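Long-range contact in uncharacterized protein (Bacteroides ovatus, PDB 4FXT), which is of unknown function but belongs to the DUF3823 family, pairing a transthyretin-like N-terminal domain with an E-set-like C-terminal domain: residues P93-F105 with R115-M127. Sequence-based numbering, arbitrary orientation.
Sequences PVTPYFFVRNVSF and RFTINKVVANANM
Phe98 lays its ring alongside the aliphatic stem of Lys120, CE2 meeting CB at 3.6 Å, while its far end meets the chain that leaves the strand: CZ lies 3.6 Å from CB of selenomethionine Met127, and CE1 reaches the methyl of Ala125. The selenium, 5.4 Å from the ring centroid and obliquely placed, adds a Met-aromatic contact. With CG anti to the carbonyl carbon, chi1 -70° carries the CE1 and CZ end of the ring to residues 125-127. Cutting this side chain back to an alanine is likely to open a gap between the strand pair and this returning chain, leaving Lys120, Ala125 and Met127 without their common packing partner.

On the other face, Asn119 OD1 accepts a hydrogen bond in its carbonyl plane from Arg101 NE at 2.8 Å and a weak one from NH2. The guanidinium and amide planes stand 64° apart, and Phe99 CE2 sits over one face of the guanidinium, off centre toward its rim. A salt bridge from Arg101 NH1 to Asp17 further fixes the guanidinium, and Asp158 holds Asn119 ND2.

Beneath these side chains runs an antiparallel ladder: Phe99 pairs with Asn119, Arg101 with Thr117 and Ser104 with Arg115 through reciprocal backbone bonds. A beta bulge at the corner around Asn102 shifts the register by one, and a water joins Asn102 O to Thr117 OG1. At the opposite end Tyr97 O accepts from both Val121 N and Val122 N, at 2.9 and 3.1 Å, where the type I turn 122-125 begins.

The contact belongs to the hairpin of strands 98-108 and 111-120; strand 160-166 continues the sheet beyond 111-120. Phe98 and Val100 pack on Val183 of strand 176-185 in the facing sheet, as in a beta sandwich, whereas Phe99, Arg101 and Val121 meet Tyr16 of strand 7-16, joining the two domains.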
loop_
_atom_site.group_PDB
_atom_site.type_symbol
_atom_site.label_atom_id
_atom_site.label_comp_id
_atom_site.label_asym_id
_atom_site.label_seq_id
_atom_site.Cartn_x
_atom_site.Cartn_y
_atom_site.Cartn_z
ATOM N N PRO A 93 2.546 -9.253 9.713
ATOM C CA PRO A 93 1.679 -8.222 10.285
ATOM C C PRO A 93 2.450 -6.906 10.408
ATOM O O PRO A 93 3.620 -6.867 10.863
ATOM C CB PRO A 93 1.264 -8.815 11.634
ATOM C CG PRO A 93 2.358 -9.732 11.998
ATOM C CD PRO A 93 2.891 -10.286 10.717
ATOM N N VAL A 94 1.823 -5.858 9.877
ATOM C CA VAL A 94 2.344 -4.508 9.934
ATOM C C VAL A 94 1.298 -3.662 10.675
ATOM O O VAL A 94 0.153 -4.114 10.861
ATOM C CB VAL A 94 2.735 -3.925 8.550
ATOM C CG1 VAL A 94 3.853 -4.731 7.909
ATOM C CG2 VAL A 94 1.528 -3.782 7.612
ATOM N N THR A 95 1.704 -2.460 11.142
ATOM C CA THR A 95 0.789 -1.551 11.820
ATOM C C THR A 95 0.961 -0.171 11.099
ATOM O O THR A 95 1.889 0.590 11.401
ATOM C CB THR A 95 0.998 -1.528 13.375
ATOM O OG1 THR A 95 2.231 -0.901 13.713
ATOM C CG2 THR A 95 0.884 -2.930 14.028
ATOM N N PRO A 96 0.091 0.115 10.092
ATOM C CA PRO A 96 0.166 1.415 9.397
ATOM C C PRO A 96 -0.139 2.589 10.333
ATOM O O PRO A 96 -0.773 2.395 11.381
ATOM C CB PRO A 96 -0.909 1.308 8.300
ATOM C CG PRO A 96 -1.461 -0.048 8.376
ATOM C CD PRO A 96 -1.087 -0.662 9.653
ATOM N N TYR A 97 0.330 3.808 9.975
ATOM C CA TYR A 97 0.058 4.974 10.816
ATOM C C TYR A 97 -1.411 5.346 10.618
ATOM O O TYR A 97 -2.180 5.477 11.580
ATOM C CB TYR A 97 1.022 6.112 10.499
ATOM C CG TYR A 97 2.467 5.710 10.736
ATOM C CD1 TYR A 97 2.983 5.626 12.025
ATOM C CD2 TYR A 97 3.325 5.435 9.670
ATOM C CE1 TYR A 97 4.299 5.229 12.252
ATOM C CE2 TYR A 97 4.647 5.059 9.884
ATOM C CZ TYR A 97 5.133 4.965 11.182
ATOM O OH TYR A 97 6.440 4.625 11.451
ATOM N N PHE A 98 -1.810 5.369 9.353
ATOM C CA PHE A 98 -3.157 5.553 8.853
ATOM C C PHE A 98 -3.466 4.438 7.877
ATOM O O PHE A 98 -2.563 4.008 7.130
ATOM C CB PHE A 98 -3.313 6.933 8.207
ATOM C CG PHE A 98 -3.283 8.104 9.154
ATOM C CD1 PHE A 98 -2.082 8.708 9.499
ATOM C CD2 PHE A 98 -4.457 8.626 9.671
ATOM C CE1 PHE A 98 -2.051 9.796 10.370
ATOM C CE2 PHE A 98 -4.430 9.729 10.523
ATOM C CZ PHE A 98 -3.225 10.297 10.880
ATOM N N PHE A 99 -4.707 3.928 7.911
ATOM C CA PHE A 99 -5.098 2.830 7.031
ATOM C C PHE A 99 -6.313 3.232 6.184
ATOM O O PHE A 99 -7.222 3.900 6.686
ATOM C CB PHE A 99 -5.383 1.564 7.857
ATOM C CG PHE A 99 -5.810 0.338 7.073
ATOM C CD1 PHE A 99 -4.916 -0.318 6.221
ATOM C CD2 PHE A 99 -7.073 -0.200 7.236
ATOM C CE1 PHE A 99 -5.305 -1.456 5.499
ATOM C CE2 PHE A 99 -7.456 -1.352 6.537
ATOM C CZ PHE A 99 -6.569 -1.977 5.675
ATOM N N VAL A 100 -6.294 2.860 4.887
ATOM C CA VAL A 100 -7.401 3.148 3.962
ATOM C C VAL A 100 -8.194 1.862 3.710
ATOM O O VAL A 100 -7.606 0.891 3.217
ATOM C CB VAL A 100 -6.933 3.780 2.610
ATOM C CG1 VAL A 100 -8.134 4.353 1.850
ATOM C CG2 VAL A 100 -5.906 4.887 2.838
ATOM N N ARG A 101 -9.500 1.849 4.041
ATOM C CA ARG A 101 -10.363 0.668 3.717
ATOM C C ARG A 101 -11.716 1.053 3.058
ATOM O O ARG A 101 -12.109 2.227 2.976
ATOM C CB ARG A 101 -10.689 -0.193 4.955
ATOM C CG ARG A 101 -11.748 0.406 5.899
ATOM C CD ARG A 101 -11.933 -0.494 7.089
ATOM N NE ARG A 101 -10.761 -0.483 7.968
ATOM C CZ ARG A 101 -10.373 -1.510 8.716
ATOM N NH1 ARG A 101 -11.005 -2.683 8.631
ATOM N NH2 ARG A 101 -9.319 -1.393 9.519
ATOM N N ASN A 102 -12.433 0.005 2.617
ATOM C CA ASN A 102 -13.788 0.023 2.042
ATOM C C ASN A 102 -13.862 1.106 0.950
ATOM O O ASN A 102 -14.704 2.011 0.973
ATOM C CB ASN A 102 -14.794 0.246 3.153
ATOM C CG ASN A 102 -14.606 -0.677 4.376
ATOM O OD1 ASN A 102 -13.827 -1.650 4.379
ATOM N ND2 ASN A 102 -15.227 -0.315 5.500
ATOM N N VAL A 103 -12.961 0.962 -0.026
ATOM C CA VAL A 103 -12.753 1.896 -1.122
ATOM C C VAL A 103 -13.487 1.421 -2.380
ATOM O O VAL A 103 -13.360 0.277 -2.774
ATOM C CB VAL A 103 -11.236 2.054 -1.376
ATOM C CG1 VAL A 103 -10.970 2.997 -2.530
ATOM C CG2 VAL A 103 -10.538 2.554 -0.114
ATOM N N SER A 104 -14.259 2.320 -2.991
ATOM C CA SER A 104 -15.041 2.094 -4.198
ATOM C C SER A 104 -15.001 3.324 -5.080
ATOM O O SER A 104 -14.882 4.439 -4.579
ATOM C CB SER A 104 -16.479 1.722 -3.865
ATOM O OG SER A 104 -17.067 2.711 -3.042
ATOM N N PHE A 105 -15.052 3.113 -6.403
ATOM C CA PHE A 105 -15.014 4.184 -7.390
ATOM C C PHE A 105 -16.101 4.002 -8.434
ATOM O O PHE A 105 -16.492 2.861 -8.742
ATOM C CB PHE A 105 -13.654 4.248 -8.084
ATOM C CG PHE A 105 -12.463 4.400 -7.178
ATOM C CD1 PHE A 105 -12.061 5.654 -6.739
ATOM C CD2 PHE A 105 -11.721 3.296 -6.789
ATOM C CE1 PHE A 105 -10.941 5.795 -5.901
ATOM C CE2 PHE A 105 -10.609 3.436 -5.948
ATOM C CZ PHE A 105 -10.221 4.685 -5.516
ATOM N N ARG A 115 -15.302 6.770 -2.840
ATOM C CA ARG A 115 -15.838 6.536 -1.496
ATOM C C ARG A 115 -14.795 5.731 -0.728
ATOM O O ARG A 115 -14.247 4.764 -1.264
ATOM C CB ARG A 115 -17.204 5.866 -1.522
ATOM C CG ARG A 115 -18.212 6.724 -2.263
ATOM C CD ARG A 115 -19.564 6.081 -2.389
ATOM N NE ARG A 115 -20.339 6.729 -3.444
ATOM C CZ ARG A 115 -21.126 7.784 -3.272
ATOM N NH1 ARG A 115 -21.261 8.334 -2.067
ATOM N NH2 ARG A 115 -21.793 8.294 -4.300
ATOM N N PHE A 116 -14.443 6.189 0.477
ATOM C CA PHE A 116 -13.366 5.591 1.252
ATOM C C PHE A 116 -13.483 5.894 2.751
ATOM O O PHE A 116 -14.071 6.901 3.156
ATOM C CB PHE A 116 -12.009 6.132 0.732
ATOM C CG PHE A 116 -11.943 7.636 0.685
ATOM C CD1 PHE A 116 -12.436 8.338 -0.415
ATOM C CD2 PHE A 116 -11.437 8.362 1.761
ATOM C CE1 PHE A 116 -12.419 9.743 -0.435
ATOM C CE2 PHE A 116 -11.394 9.763 1.725
ATOM C CZ PHE A 116 -11.875 10.443 0.624
ATOM N N THR A 117 -12.854 5.040 3.557
ATOM C CA THR A 117 -12.783 5.169 5.001
ATOM C C THR A 117 -11.313 5.213 5.396
ATOM O O THR A 117 -10.470 4.544 4.772
ATOM C CB THR A 117 -13.549 4.014 5.639
ATOM O OG1 THR A 117 -14.864 3.966 5.064
ATOM C CG2 THR A 117 -13.611 4.114 7.171
ATOM N N ILE A 118 -10.994 6.034 6.411
ATOM C CA ILE A 118 -9.612 6.244 6.902
ATOM C C ILE A 118 -9.583 6.054 8.388
ATOM O O ILE A 118 -10.413 6.622 9.106
ATOM C CB ILE A 118 -9.046 7.636 6.509
ATOM C CG1 ILE A 118 -9.084 7.827 4.958
ATOM C CG2 ILE A 118 -7.634 7.845 7.073
ATOM C CD1 ILE A 118 -8.723 9.197 4.463
ATOM N N ASN A 119 -8.617 5.254 8.862
ATOM C CA ASN A 119 -8.418 4.986 10.294
ATOM C C ASN A 119 -7.090 5.532 10.777
ATOM O O ASN A 119 -6.105 5.444 10.046
ATOM C CB ASN A 119 -8.473 3.481 10.558
ATOM C CG ASN A 119 -9.746 2.773 10.102
ATOM O OD1 ASN A 119 -9.696 1.750 9.375
ATOM N ND2 ASN A 119 -10.917 3.323 10.454
ATOM N N LYS A 120 -7.051 6.107 11.980
ATOM C CA LYS A 120 -5.791 6.534 12.595
ATOM C C LYS A 120 -5.411 5.395 13.515
ATOM O O LYS A 120 -6.081 5.192 14.541
ATOM C CB LYS A 120 -5.903 7.903 13.280
ATOM C CG LYS A 120 -4.610 8.416 13.927
ATOM C CD LYS A 120 -4.851 9.773 14.560
ATOM C CE LYS A 120 -3.679 10.251 15.327
ATOM N NZ LYS A 120 -3.914 11.617 15.857
ATOM N N VAL A 121 -4.451 4.554 13.070
ATOM C CA VAL A 121 -4.048 3.330 13.778
ATOM C C VAL A 121 -2.992 3.681 14.875
ATOM O O VAL A 121 -3.121 3.186 15.996
ATOM C CB VAL A 121 -3.522 2.293 12.761
ATOM C CG1 VAL A 121 -3.126 0.983 13.439
ATOM C CG2 VAL A 121 -4.555 2.035 11.666
ATOM N N VAL A 122 -1.985 4.544 14.550
ATOM C CA VAL A 122 -0.928 5.034 15.463
ATOM C C VAL A 122 -1.352 6.406 16.001
ATOM O O VAL A 122 -1.342 7.378 15.243
ATOM C CB VAL A 122 0.453 5.089 14.775
ATOM C CG1 VAL A 122 1.520 5.611 15.731
ATOM C CG2 VAL A 122 0.841 3.720 14.219
ATOM N N ALA A 123 -1.758 6.472 17.296
ATOM C CA ALA A 123 -2.305 7.672 17.958
ATOM C C ALA A 123 -1.325 8.871 17.920
ATOM O O ALA A 123 -1.745 10.036 17.879
ATOM C CB ALA A 123 -2.655 7.352 19.403
ATOM N N ASN A 124 -0.035 8.553 17.963
ATOM C CA ASN A 124 1.120 9.429 17.914
ATOM C C ASN A 124 1.218 10.187 16.561
ATOM O O ASN A 124 1.663 11.339 16.553
ATOM C CB ASN A 124 2.350 8.530 18.116
ATOM C CG ASN A 124 3.678 9.184 17.905
ATOM O OD1 ASN A 124 3.935 10.286 18.414
ATOM N ND2 ASN A 124 4.567 8.475 17.187
ATOM N N ALA A 125 0.837 9.522 15.435
ATOM C CA ALA A 125 0.932 10.018 14.052
ATOM C C ALA A 125 -0.035 11.160 13.773
ATOM O O ALA A 125 -1.103 11.234 14.370
ATOM C CB ALA A 125 0.653 8.893 13.068
ATOM N N ASN A 126 0.338 12.026 12.812
ATOM C CA ASN A 126 -0.453 13.174 12.390
ATOM C C ASN A 126 -0.578 13.162 10.889
ATOM O O ASN A 126 0.392 12.919 10.169
ATOM C CB ASN A 126 0.171 14.461 12.895
ATOM C CG ASN A 126 0.204 14.563 14.400
ATOM O OD1 ASN A 126 1.265 14.749 14.984
ATOM N ND2 ASN A 126 -0.936 14.362 15.072
HETATM N N MSE A 127 -1.799 13.389 10.425
HETATM C CA MSE A 127 -2.193 13.338 9.010
HETATM C C MSE A 127 -1.636 14.548 8.268
HETATM O O MSE A 127 -1.777 15.679 8.756
HETATM C CB MSE A 127 -3.729 13.285 8.953
HETATM C CG MSE A 127 -4.333 13.471 7.589
HETATM SE SE MSE A 127 -6.212 12.902 7.460
HETATM C CE MSE A 127 -7.110 13.732 9.096
HETATM O O HOH W 1 -16.149 2.254 6.939
HETATM O O HOH W 2 -16.035 3.538 2.678
#